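Local atomic coordinates of mRNA-binding protein PUF3 (Saccharomyces cerevisiae, PDB entry 3K49), a protein that binds the 3' untranslated regions of mRNAs encoding mitochondrial proteins, including COX17, localising them near mitochondria and promoting decay of COX17 mRNA. Residues A[307-312]-A[337-342]; A[290-295]-A[328-333]; A[257-262]-A[266-271]; A[316-321]-A[357-362]. All blocks are in the same frame, centred on the assembly; numbering follows the deposited sequence.

Interaction 1 (A[307-312]-A[337-342]); sequences MIKDQF and RAYLDK. With nucleotides of chain B.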
# COMPACT_ATOMS: atom_id res chain seq x y z
N MET A 307 -17.85 -20.35 14.13
CA MET A 307 -17.07 -19.78 13.04
C MET A 307 -17.69 -20.05 11.67
O MET A 307 -17.86 -19.12 10.88
CB MET A 307 -15.62 -20.27 13.11
CG MET A 307 -14.82 -19.57 14.21
SD MET A 307 -13.15 -20.19 14.41
CE MET A 307 -12.46 -19.90 12.78
N ILE A 308 -18.06 -21.30 11.40
CA ILE A 308 -18.70 -21.66 10.14
C ILE A 308 -19.93 -20.80 9.83
O ILE A 308 -20.22 -20.50 8.67
CB ILE A 308 -19.15 -23.13 10.12
CG1 ILE A 308 -17.95 -24.05 10.36
CG2 ILE A 308 -19.81 -23.47 8.80
CD1 ILE A 308 -18.33 -25.52 10.47
N LYS A 309 -20.64 -20.39 10.88
CA LYS A 309 -21.89 -19.66 10.72
C LYS A 309 -21.70 -18.15 10.62
O LYS A 309 -22.66 -17.41 10.35
CB LYS A 309 -22.84 -19.96 11.88
CG LYS A 309 -23.33 -21.39 11.93
CD LYS A 309 -24.27 -21.61 13.11
CE LYS A 309 -24.77 -23.04 13.15
NZ LYS A 309 -25.69 -23.28 14.30
N ASP A 310 -20.48 -17.67 10.83
CA ASP A 310 -20.22 -16.24 10.85
C ASP A 310 -19.74 -15.71 9.50
O ASP A 310 -18.99 -16.39 8.79
CB ASP A 310 -19.21 -15.88 11.95
CG ASP A 310 -18.81 -14.42 11.90
OD1 ASP A 310 -19.71 -13.55 11.97
OD2 ASP A 310 -17.60 -14.13 11.80
N GLN A 311 -20.17 -14.50 9.17
CA GLN A 311 -19.87 -13.88 7.87
C GLN A 311 -18.37 -13.76 7.59
O GLN A 311 -17.92 -13.94 6.46
CB GLN A 311 -20.54 -12.50 7.79
CG GLN A 311 -20.27 -11.65 9.01
CD GLN A 311 -21.16 -10.43 9.09
OE1 GLN A 311 -21.67 -9.96 8.08
NE2 GLN A 311 -21.33 -9.91 10.30
N PHE A 312 -17.59 -13.46 8.63
CA PHE A 312 -16.14 -13.32 8.47
C PHE A 312 -15.38 -14.61 8.80
O PHE A 312 -14.43 -14.97 8.10
CB PHE A 312 -15.64 -12.18 9.35
CG PHE A 312 -16.41 -10.91 9.18
CD1 PHE A 312 -16.43 -10.26 7.95
CD2 PHE A 312 -17.10 -10.35 10.23
CE1 PHE A 312 -17.14 -9.08 7.78
CE2 PHE A 312 -17.82 -9.17 10.06
CZ PHE A 312 -17.84 -8.54 8.83
N ARG A 337 -18.11 -31.26 7.00
CA ARG A 337 -19.03 -32.17 6.33
C ARG A 337 -20.26 -32.42 7.20
O ARG A 337 -21.39 -32.40 6.73
CB ARG A 337 -18.33 -33.49 6.01
CG ARG A 337 -17.44 -33.45 4.78
CD ARG A 337 -16.50 -34.65 4.75
NE ARG A 337 -15.80 -34.79 3.47
CZ ARG A 337 -14.71 -35.54 3.29
NH1 ARG A 337 -14.19 -36.20 4.31
NH2 ARG A 337 -14.14 -35.62 2.09
N ALA A 338 -20.01 -32.64 8.49
CA ALA A 338 -21.09 -32.86 9.44
C ALA A 338 -22.07 -31.69 9.50
O ALA A 338 -23.28 -31.89 9.54
CB ALA A 338 -20.52 -33.14 10.82
N TYR A 339 -21.54 -30.47 9.51
CA TYR A 339 -22.38 -29.28 9.64
C TYR A 339 -23.36 -29.13 8.48
O TYR A 339 -24.47 -28.61 8.65
CB TYR A 339 -21.53 -28.01 9.76
CG TYR A 339 -22.36 -26.74 9.69
CD1 TYR A 339 -23.04 -26.27 10.80
CD2 TYR A 339 -22.48 -26.03 8.50
CE1 TYR A 339 -23.81 -25.13 10.74
CE2 TYR A 339 -23.24 -24.88 8.43
CZ TYR A 339 -23.90 -24.43 9.55
OH TYR A 339 -24.66 -23.29 9.48
N LEU A 340 -22.95 -29.57 7.30
CA LEU A 340 -23.79 -29.46 6.13
C LEU A 340 -24.98 -30.40 6.24
O LEU A 340 -26.10 -30.05 5.88
CB LEU A 340 -22.97 -29.78 4.88
CG LEU A 340 -21.74 -28.88 4.71
CD1 LEU A 340 -20.81 -29.40 3.62
CD2 LEU A 340 -22.18 -27.45 4.42
N ASP A 341 -24.73 -31.59 6.77
CA ASP A 341 -25.77 -32.60 6.96
C ASP A 341 -26.93 -32.06 7.80
O ASP A 341 -28.06 -31.99 7.32
CB ASP A 341 -25.18 -33.84 7.62
CG ASP A 341 -24.04 -34.44 6.82
OD1 ASP A 341 -23.97 -34.17 5.60
OD2 ASP A 341 -23.20 -35.16 7.40
N LYS A 342 -26.64 -31.70 9.04
CA LYS A 342 -27.66 -31.20 9.96
C LYS A 342 -28.58 -30.16 9.32
O LYS A 342 -29.80 -30.27 9.38
CB LYS A 342 -27.01 -30.61 11.22
CG LYS A 342 -27.97 -29.82 12.11
CD LYS A 342 -27.33 -29.45 13.44
CE LYS A 342 -26.99 -30.70 14.26
NZ LYS A 342 -26.37 -30.39 15.58
O5' C B 1 -26.18 -10.78 3.73
C5' C B 1 -26.53 -11.99 3.05
C4' C B 1 -25.49 -12.26 1.99
O4' C B 1 -24.27 -12.74 2.61
C3' C B 1 -25.82 -13.39 1.03
O3' C B 1 -25.14 -13.25 -0.23
C2' C B 1 -25.38 -14.65 1.76
O2' C B 1 -25.18 -15.75 0.89
C1' C B 1 -24.07 -14.14 2.39
N1 C B 1 -23.72 -14.77 3.69
C2 C B 1 -22.97 -15.91 3.77
O2 C B 1 -22.55 -16.46 2.74
N3 C B 1 -22.74 -16.38 5.03
C4 C B 1 -23.19 -15.75 6.12
N4 C B 1 -22.88 -16.28 7.31
C5 C B 1 -23.95 -14.56 6.02
C6 C B 1 -24.17 -14.14 4.80
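Y339, on helix 326-345, meets I308 of helix 303-308 and the following K309, and the contact shows how one aromatic ring can serve two unlike neighbours. Along segment 337-342, Y339 carries the contact itself. Its CG stands anti to the backbone N (chi1 171°), which sends the ring across to the other segment. There I308 CG2 lies over one face, a CH-pi contact 4.0 Å from the ring centroid and 27° off the normal. K309 instead runs its extended chain past the ring's edge, with CE 3.3 Å from Y339 CE1 and CG 3.4 Å from Y339 OH. Replacing the ring by an alanine would probably open a gap beside I308 CG2 and leave the K309 chain without the ring edge it lies against. Next in sequence, L340 packs on V357 of helix 355-364. The backbone of K309 faces the RNA, its O 3.3 Å from N4 of C1 of chain B. Just after it, D310 OD2 accepts a weak capping bond from F312 N. The contact thus adjoins, through K309, the nucleotide C1 of chain B, consistent with the 5' cytosine pocket of Puf3p at the C-terminal end of its Pumilio homology domain.

Interaction 2 (A[290-295]-A[328-333]); sequences RDKNHA and GKKLIV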
# COMPACT_ATOMS: atom_id res chain seq x y z
N ARG A 290 -11.52 -32.15 19.73
CA ARG A 290 -10.56 -32.99 20.44
C ARG A 290 -10.26 -34.33 19.76
O ARG A 290 -9.13 -34.83 19.84
CB ARG A 290 -10.99 -33.17 21.90
CG ARG A 290 -11.07 -31.85 22.66
CD ARG A 290 -11.54 -32.02 24.10
NE ARG A 290 -11.74 -30.72 24.74
CZ ARG A 290 -12.21 -30.55 25.97
NH1 ARG A 290 -12.52 -31.60 26.72
NH2 ARG A 290 -12.36 -29.33 26.46
N ASP A 291 -11.26 -34.90 19.09
CA ASP A 291 -11.11 -36.23 18.50
C ASP A 291 -12.11 -36.49 17.38
O ASP A 291 -12.95 -35.64 17.09
CB ASP A 291 -11.26 -37.30 19.58
CG ASP A 291 -12.59 -37.20 20.32
OD1 ASP A 291 -13.61 -36.92 19.66
OD2 ASP A 291 -12.61 -37.39 21.55
N LYS A 292 -12.02 -37.67 16.77
CA LYS A 292 -12.90 -38.06 15.68
C LYS A 292 -14.38 -38.00 16.07
O LYS A 292 -15.25 -37.89 15.22
CB LYS A 292 -12.57 -39.48 15.20
CG LYS A 292 -11.13 -39.70 14.75
CD LYS A 292 -10.86 -39.07 13.39
CE LYS A 292 -9.59 -39.62 12.74
NZ LYS A 292 -9.78 -40.99 12.19
N ASN A 293 -14.64 -38.06 17.37
CA ASN A 293 -16.00 -38.11 17.88
C ASN A 293 -16.59 -36.72 18.07
O ASN A 293 -17.68 -36.42 17.58
CB ASN A 293 -16.03 -38.86 19.20
CG ASN A 293 -17.08 -39.95 19.24
OD1 ASN A 293 -17.67 -40.29 18.21
ND2 ASN A 293 -17.32 -40.51 20.42
N HIS A 294 -15.87 -35.87 18.80
CA HIS A 294 -16.25 -34.48 18.95
C HIS A 294 -16.54 -33.91 17.57
O HIS A 294 -17.55 -33.24 17.37
CB HIS A 294 -15.13 -33.68 19.62
CG HIS A 294 -15.02 -33.90 21.09
ND1 HIS A 294 -14.27 -34.92 21.65
CD2 HIS A 294 -15.58 -33.24 22.14
CE1 HIS A 294 -14.36 -34.87 22.96
NE2 HIS A 294 -15.15 -33.86 23.29
N ALA A 295 -15.66 -34.22 16.63
CA ALA A 295 -15.78 -33.74 15.26
C ALA A 295 -17.13 -34.10 14.65
O ALA A 295 -17.81 -33.24 14.07
CB ALA A 295 -14.64 -34.27 14.41
N GLY A 328 -4.60 -32.54 11.78
CA GLY A 328 -5.60 -31.53 12.12
C GLY A 328 -6.59 -31.36 10.98
O GLY A 328 -7.80 -31.38 11.19
N LYS A 329 -6.05 -31.20 9.78
CA LYS A 329 -6.85 -31.13 8.56
C LYS A 329 -7.92 -32.21 8.56
O LYS A 329 -9.06 -31.98 8.17
CB LYS A 329 -5.94 -31.31 7.33
CG LYS A 329 -6.56 -30.91 6.00
CD LYS A 329 -5.53 -30.92 4.88
CE LYS A 329 -6.12 -30.40 3.57
NZ LYS A 329 -5.11 -30.36 2.46
N LYS A 330 -7.53 -33.40 9.02
CA LYS A 330 -8.43 -34.54 9.11
C LYS A 330 -9.70 -34.16 9.88
O LYS A 330 -10.82 -34.33 9.38
CB LYS A 330 -7.72 -35.71 9.80
CG LYS A 330 -8.40 -37.06 9.63
CD LYS A 330 -7.46 -38.20 10.04
CE LYS A 330 -8.01 -39.56 9.63
NZ LYS A 330 -7.01 -40.66 9.78
N LEU A 331 -9.51 -33.65 11.09
CA LEU A 331 -10.62 -33.34 11.99
C LEU A 331 -11.46 -32.16 11.49
O LEU A 331 -12.68 -32.12 11.70
CB LEU A 331 -10.10 -33.04 13.40
CG LEU A 331 -8.92 -33.91 13.85
CD1 LEU A 331 -8.52 -33.56 15.28
CD2 LEU A 331 -9.24 -35.39 13.72
N ILE A 332 -10.82 -31.22 10.82
CA ILE A 332 -11.50 -30.02 10.35
C ILE A 332 -12.50 -30.35 9.24
O ILE A 332 -13.62 -29.84 9.23
CB ILE A 332 -10.48 -28.96 9.86
CG1 ILE A 332 -9.67 -28.42 11.05
CG2 ILE A 332 -11.20 -27.82 9.13
CD1 ILE A 332 -8.58 -27.46 10.68
N VAL A 333 -12.08 -31.20 8.32
CA VAL A 333 -12.91 -31.55 7.18
C VAL A 333 -14.19 -32.23 7.62
O VAL A 333 -15.30 -31.83 7.26
CB VAL A 333 -12.17 -32.48 6.20
CG1 VAL A 333 -13.10 -32.93 5.08
CG2 VAL A 333 -10.93 -31.80 5.64
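K292 and L331 bring the short helix 292-296, in the connection between Pumilio repeats 7 and 8, against the long helix 326-345 at the C-terminal end of the Pumilio homology domain. The case illustrates modest packing beside a capped helix start. In the first shell, K292 CD rests 4.0 Å from L331 CD2, the two side chains crossing at about a right angle. A295 faces the partner helix and puts its CB 4.0 Å from L331 O, at the closest approach of the two backbones. K292 bends at chi2 (-74°) and again near its end, which brings its CE across the extended K330 chain, 3.5 Å from K330 CE. The two ammonium groups come within 3.7 Å, K292 NZ to K330 NZ; these like charges sit on exposed residues, where solvent would be expected to soften their repulsion.

Farther out, P289 also packs on L331, and I332 turns to L288 and S324 instead. The RNA is remote, its nearest atom about 14 Å away. D291 caps the helix that starts at K292 and so probably steadies its first turn. D291 OD1 takes weak bonds from N293 N and from the H294 ring at ND1, while R290 CB lies over one face of that ring, toward the rim. The straighter bond of the cap runs from H294 N to D291 OD1, 2.6 Å long with an angle of 165° at the hydrogen.

Interaction 3 (A[257-262]-A[266-271]); sequences EYSKHK and NVVEKS. With nucleotides of chain B.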
# COMPACT_ATOMS: atom_id res chain seq x y z
N GLU A 257 -13.10 -14.61 18.49
CA GLU A 257 -13.65 -13.26 18.42
C GLU A 257 -13.06 -12.47 17.25
O GLU A 257 -13.78 -11.76 16.55
CB GLU A 257 -13.42 -12.48 19.72
CG GLU A 257 -14.24 -11.18 19.78
CD GLU A 257 -13.46 -9.99 20.35
OE1 GLU A 257 -12.87 -10.13 21.44
OE2 GLU A 257 -13.46 -8.91 19.70
N TYR A 258 -11.75 -12.59 17.05
CA TYR A 258 -11.12 -11.96 15.90
C TYR A 258 -11.68 -12.49 14.58
O TYR A 258 -11.98 -11.71 13.67
CB TYR A 258 -9.60 -12.16 15.94
CG TYR A 258 -8.92 -11.38 17.04
CD1 TYR A 258 -7.62 -11.66 17.39
CD2 TYR A 258 -9.58 -10.37 17.73
CE1 TYR A 258 -6.98 -10.95 18.38
CE2 TYR A 258 -8.94 -9.65 18.73
CZ TYR A 258 -7.64 -9.96 19.06
OH TYR A 258 -6.95 -9.29 20.05
N SER A 259 -11.83 -13.81 14.48
CA SER A 259 -12.37 -14.42 13.28
C SER A 259 -13.74 -13.85 12.91
O SER A 259 -14.13 -13.88 11.75
CB SER A 259 -12.46 -15.94 13.43
OG SER A 259 -11.18 -16.51 13.61
N LYS A 260 -14.46 -13.34 13.90
CA LYS A 260 -15.80 -12.82 13.68
C LYS A 260 -15.77 -11.30 13.50
O LYS A 260 -16.82 -10.65 13.40
CB LYS A 260 -16.71 -13.21 14.84
CG LYS A 260 -16.94 -14.71 14.98
CD LYS A 260 -17.69 -15.06 16.25
CE LYS A 260 -19.09 -14.47 16.25
NZ LYS A 260 -19.84 -14.78 17.49
N HIS A 261 -14.56 -10.77 13.48
CA HIS A 261 -14.32 -9.34 13.37
C HIS A 261 -13.99 -8.99 11.92
O HIS A 261 -13.14 -9.64 11.30
CB HIS A 261 -13.15 -8.96 14.28
CG HIS A 261 -13.00 -7.49 14.51
ND1 HIS A 261 -12.82 -6.60 13.49
CD2 HIS A 261 -12.97 -6.77 15.66
CE1 HIS A 261 -12.70 -5.38 13.99
NE2 HIS A 261 -12.79 -5.46 15.30
N LYS A 262 -14.67 -7.99 11.38
CA LYS A 262 -14.48 -7.57 10.00
C LYS A 262 -13.00 -7.37 9.64
O LYS A 262 -12.51 -7.88 8.62
CB LYS A 262 -15.28 -6.29 9.72
CG LYS A 262 -15.06 -5.72 8.33
CD LYS A 262 -15.83 -4.43 8.14
CE LYS A 262 -15.38 -3.70 6.88
NZ LYS A 262 -15.29 -4.62 5.71
N ASN A 266 -8.96 -10.84 8.90
CA ASN A 266 -7.85 -10.85 7.93
C ASN A 266 -6.52 -11.14 8.62
O ASN A 266 -5.63 -11.77 8.04
CB ASN A 266 -7.77 -9.52 7.17
CG ASN A 266 -8.98 -9.27 6.28
OD1 ASN A 266 -9.19 -9.96 5.28
ND2 ASN A 266 -9.78 -8.28 6.65
N VAL A 267 -6.37 -10.68 9.86
CA VAL A 267 -5.15 -10.94 10.61
C VAL A 267 -5.03 -12.41 11.01
O VAL A 267 -3.93 -12.98 11.05
CB VAL A 267 -5.02 -10.02 11.83
CG1 VAL A 267 -4.01 -10.59 12.81
CG2 VAL A 267 -4.59 -8.62 11.39
N VAL A 268 -6.17 -13.05 11.29
CA VAL A 268 -6.13 -14.47 11.61
C VAL A 268 -5.71 -15.27 10.38
O VAL A 268 -4.98 -16.25 10.49
CB VAL A 268 -7.48 -14.99 12.15
CG1 VAL A 268 -7.34 -16.44 12.56
CG2 VAL A 268 -7.96 -14.15 13.33
N GLU A 269 -6.16 -14.85 9.21
CA GLU A 269 -5.79 -15.56 7.98
C GLU A 269 -4.30 -15.49 7.72
O GLU A 269 -3.68 -16.49 7.37
CB GLU A 269 -6.54 -15.01 6.78
CG GLU A 269 -8.04 -15.21 6.81
CD GLU A 269 -8.69 -14.81 5.48
OE1 GLU A 269 -9.66 -14.02 5.50
OE2 GLU A 269 -8.20 -15.27 4.42
N LYS A 270 -3.71 -14.31 7.89
CA LYS A 270 -2.28 -14.15 7.66
C LYS A 270 -1.51 -14.91 8.71
O LYS A 270 -0.45 -15.45 8.43
CB LYS A 270 -1.89 -12.67 7.70
CG LYS A 270 -2.49 -11.87 6.57
CD LYS A 270 -1.93 -12.32 5.22
CE LYS A 270 -2.89 -11.98 4.07
NZ LYS A 270 -4.26 -12.57 4.30
N SER A 271 -2.05 -14.93 9.93
CA SER A 271 -1.42 -15.64 11.04
C SER A 271 -1.18 -17.07 10.65
O SER A 271 -0.06 -17.56 10.73
CB SER A 271 -2.30 -15.60 12.30
OG SER A 271 -2.41 -14.29 12.81
P U B 5 -15.73 -5.48 1.84
OP1 U B 5 -16.46 -4.19 1.82
OP2 U B 5 -15.30 -6.12 0.57
O5' U B 5 -14.44 -5.33 2.76
C5' U B 5 -13.24 -4.80 2.24
C4' U B 5 -12.60 -3.92 3.29
O4' U B 5 -12.03 -4.74 4.33
C3' U B 5 -11.43 -3.07 2.84
O3' U B 5 -11.92 -1.90 2.17
C2' U B 5 -10.80 -2.73 4.18
O2' U B 5 -11.52 -1.71 4.83
C1' U B 5 -10.98 -4.04 4.95
N1 U B 5 -9.79 -4.92 4.98
C2 U B 5 -8.91 -4.77 6.02
O2 U B 5 -9.07 -3.96 6.91
N3 U B 5 -7.82 -5.61 5.98
C4 U B 5 -7.53 -6.55 5.03
O4 U B 5 -6.49 -7.19 5.11
C5 U B 5 -8.50 -6.65 3.98
C6 U B 5 -9.57 -5.85 3.99
P G B 4 -18.62 -9.71 -0.41
OP1 G B 4 -18.98 -8.33 -0.84
OP2 G B 4 -17.86 -10.60 -1.32
O5' G B 4 -17.82 -9.59 0.96
C5' G B 4 -18.44 -9.08 2.13
C4' G B 4 -17.39 -8.77 3.17
O4' G B 4 -16.73 -10.00 3.55
C3' G B 4 -16.26 -7.91 2.66
O3' G B 4 -16.62 -6.53 2.66
C2' G B 4 -15.13 -8.24 3.63
O2' G B 4 -15.17 -7.52 4.85
C1' G B 4 -15.38 -9.72 3.89
N9 G B 4 -14.52 -10.60 3.12
C8 G B 4 -14.57 -10.89 1.77
N7 G B 4 -13.64 -11.73 1.40
C5 G B 4 -12.93 -12.00 2.57
C6 G B 4 -11.81 -12.83 2.79
O6 G B 4 -11.20 -13.53 1.98
N1 G B 4 -11.42 -12.80 4.12
C2 G B 4 -12.03 -12.08 5.11
N2 G B 4 -11.53 -12.18 6.34
N3 G B 4 -13.08 -11.31 4.91
C4 G B 4 -13.47 -11.32 3.63
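Within Pumilio repeat 7, the short helix 255-259 packs through Y258 and S259 on V268 of helix 264-274, which carries the residues that read a base. The packing is largely apolar: V268 CG2 lies 3.7 Å from Y258 CB. S259 OG sits 4.0 Å from both methyls of V268, CG1 and CG2, while its own hydrogen bond goes back to V255 O. The next residue, E269, presents a single carboxylate oxygen to the guanine of G4 of chain B. Its OE1 accepts from both N1, at an angle of 151°, and N2, which is 2.8 Å away. The other oxygen, OE2, is held by a salt bridge to K319, so both carboxylate oxygens are engaged. N266 comes between consecutive bases: its ND2 is 3.3 Å from C4 of U5 of chain B, and its OD1 is 3.4 Å from G4 N2. From the turn between the helices, K262 bends at its last torsion (chi4 47°), where NZ donates to G4 O2' over 3.0 Å and, weakly, to U5 O5'. Base reading from the second helix of a Pumilio repeat, with a glutamate on the guanine edge, is characteristic of the guanine-specific repeats of PUF proteins.

Interaction 4 (A[316-321]-A[357-362]); sequences VIQKLV and VEKLAA. With nucleotides of chain B.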
# COMPACT_ATOMS: atom_id res chain seq x y z
N VAL A 316 -11.84 -17.76 7.48
CA VAL A 316 -10.76 -18.30 8.30
C VAL A 316 -10.84 -19.83 8.35
O VAL A 316 -9.81 -20.50 8.48
CB VAL A 316 -10.78 -17.73 9.73
CG1 VAL A 316 -9.64 -18.29 10.54
CG2 VAL A 316 -10.71 -16.21 9.69
N ILE A 317 -12.05 -20.36 8.24
CA ILE A 317 -12.25 -21.81 8.22
C ILE A 317 -11.76 -22.38 6.90
O ILE A 317 -10.97 -23.33 6.87
CB ILE A 317 -13.73 -22.19 8.43
CG1 ILE A 317 -14.21 -21.74 9.81
CG2 ILE A 317 -13.91 -23.69 8.27
CD1 ILE A 317 -13.64 -22.53 10.96
N GLN A 318 -12.24 -21.79 5.80
CA GLN A 318 -11.76 -22.15 4.47
C GLN A 318 -10.23 -22.13 4.44
O GLN A 318 -9.60 -23.09 4.00
CB GLN A 318 -12.30 -21.17 3.42
CG GLN A 318 -13.80 -20.96 3.48
CD GLN A 318 -14.31 -20.10 2.34
OE1 GLN A 318 -13.77 -20.14 1.24
NE2 GLN A 318 -15.36 -19.32 2.60
N LYS A 319 -9.66 -21.04 4.93
CA LYS A 319 -8.22 -20.88 4.99
C LYS A 319 -7.57 -22.04 5.75
O LYS A 319 -6.56 -22.60 5.30
CB LYS A 319 -7.86 -19.56 5.67
CG LYS A 319 -6.46 -19.04 5.36
CD LYS A 319 -6.39 -18.48 3.95
CE LYS A 319 -5.10 -17.70 3.72
NZ LYS A 319 -5.31 -16.22 3.69
N LEU A 320 -8.15 -22.42 6.89
CA LEU A 320 -7.60 -23.51 7.69
C LEU A 320 -7.58 -24.82 6.91
O LEU A 320 -6.62 -25.58 6.98
CB LEU A 320 -8.39 -23.69 8.98
CG LEU A 320 -7.93 -22.85 10.17
CD1 LEU A 320 -8.77 -23.17 11.40
CD2 LEU A 320 -6.45 -23.07 10.44
N VAL A 321 -8.66 -25.08 6.18
CA VAL A 321 -8.74 -26.25 5.33
C VAL A 321 -7.47 -26.39 4.48
O VAL A 321 -6.87 -27.46 4.42
CB VAL A 321 -9.97 -26.17 4.41
CG1 VAL A 321 -9.93 -27.27 3.34
CG2 VAL A 321 -11.25 -26.24 5.23
N VAL A 357 -21.54 -21.20 2.89
CA VAL A 357 -21.78 -22.63 2.98
C VAL A 357 -21.52 -23.29 1.62
O VAL A 357 -20.95 -24.38 1.55
CB VAL A 357 -23.22 -22.94 3.43
CG1 VAL A 357 -23.48 -24.44 3.40
CG2 VAL A 357 -23.47 -22.38 4.82
N GLU A 358 -21.93 -22.62 0.56
CA GLU A 358 -21.68 -23.11 -0.80
C GLU A 358 -20.19 -23.28 -1.05
O GLU A 358 -19.76 -24.23 -1.70
CB GLU A 358 -22.29 -22.15 -1.83
CG GLU A 358 -22.14 -22.62 -3.27
CD GLU A 358 -22.91 -23.90 -3.55
OE1 GLU A 358 -23.70 -24.32 -2.68
OE2 GLU A 358 -22.71 -24.48 -4.63
N LYS A 359 -19.40 -22.35 -0.52
CA LYS A 359 -17.96 -22.38 -0.70
C LYS A 359 -17.34 -23.52 0.09
O LYS A 359 -16.52 -24.27 -0.44
CB LYS A 359 -17.35 -21.04 -0.27
CG LYS A 359 -16.03 -20.72 -0.96
CD LYS A 359 -16.16 -20.81 -2.48
CE LYS A 359 -14.94 -20.24 -3.18
NZ LYS A 359 -14.86 -18.75 -3.05
N LEU A 360 -17.74 -23.65 1.35
CA LEU A 360 -17.26 -24.74 2.21
C LEU A 360 -17.71 -26.10 1.65
O LEU A 360 -16.93 -27.07 1.69
CB LEU A 360 -17.76 -24.56 3.65
CG LEU A 360 -17.19 -23.37 4.42
CD1 LEU A 360 -18.02 -23.05 5.65
CD2 LEU A 360 -15.74 -23.62 4.80
N ALA A 361 -18.93 -26.17 1.12
CA ALA A 361 -19.51 -27.39 0.53
C ALA A 361 -18.61 -27.96 -0.55
O ALA A 361 -18.06 -29.05 -0.40
CB ALA A 361 -20.90 -27.11 -0.04
N ALA A 362 -18.44 -27.20 -1.62
CA ALA A 362 -17.68 -27.65 -2.78
C ALA A 362 -16.23 -27.98 -2.46
O ALA A 362 -15.73 -29.04 -2.84
CB ALA A 362 -17.75 -26.62 -3.89
P U B 3 -20.38 -14.06 -3.72
OP1 U B 3 -20.48 -12.89 -4.63
OP2 U B 3 -19.25 -15.01 -3.87
O5' U B 3 -20.40 -13.51 -2.21
C5' U B 3 -21.50 -12.75 -1.71
C4' U B 3 -21.32 -12.46 -0.23
O4' U B 3 -21.43 -13.70 0.53
C3' U B 3 -19.97 -11.89 0.17
O3' U B 3 -19.97 -10.47 0.01
C2' U B 3 -19.86 -12.30 1.63
O2' U B 3 -20.57 -11.43 2.50
C1' U B 3 -20.50 -13.68 1.61
N1 U B 3 -19.55 -14.80 1.41
C2 U B 3 -19.00 -15.40 2.52
O2 U B 3 -19.25 -15.04 3.66
N3 U B 3 -18.15 -16.44 2.26
C4 U B 3 -17.79 -16.93 1.03
O4 U B 3 -17.04 -17.90 0.95
C5 U B 3 -18.39 -16.25 -0.08
C6 U B 3 -19.23 -15.23 0.14
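This is a side-by-side helix contact at the C-terminal end of the Pumilio homology domain, where Q318 and I317 of repeat 8 meet L360 and K359 of helix 355-364. The local axes run nearly parallel, 12° apart, with a closest approach of 10.5 Å. Across that spacing L360 does most of the bridging. Its CD2 reaches between two residues of the other helix, 3.5 Å from Q318 CG and 3.9 Å from I317 CG2, crossing both side chains at about a right angle.

The principle at work is that one side chain may pack with its stem and bind with its head. The extended Q318 chain (chi2 -174°) carries the amide past L360 to the RNA. NE2 donates to O4 of U3 of chain B over 2.7 Å at an angle of 156°, and it also bonds N314 OD1, which fixes the turn of the amide. OE1 lies 3.2 Å from K359 CG, while K359 CB comes 3.4 Å from U3 O4, so the lysine's stem flanks the uracil O4. A leucine in place of Q318 would probably leave U3 O4 without this donor and N314 OD1 without its mate.

Around the pair, I317 also packs on I336 of helix 326-345 and on M307, L360 packs on I308 of helix 303-308, and V316 reaches V268 of helix 264-274.

In the fold
All four contacts lie toward one end of the superhelix, yet their chemistry follows depth and distance from the RNA. Interactions 1 and 3 are mainly buried and apolar where the segments meet, interaction 4 is partly buried, and interaction 2 sits nearer the surface, with two lysines brought close together and no nucleotide at hand. Helix 326-345 serves both 1 and 2. Interactions 1 and 4 share an apolar seam in which helix 303-308 touches helices 313-323 and 355-364, their centres about 9 Å apart. Interactions 3 and 4 are joined where helix 264-274 meets helix 313-323, by packing and a salt bridge. Polar side chains there meet guanine and uracil bases, whereas interaction 1 approaches its cytosine through a backbone carbonyl.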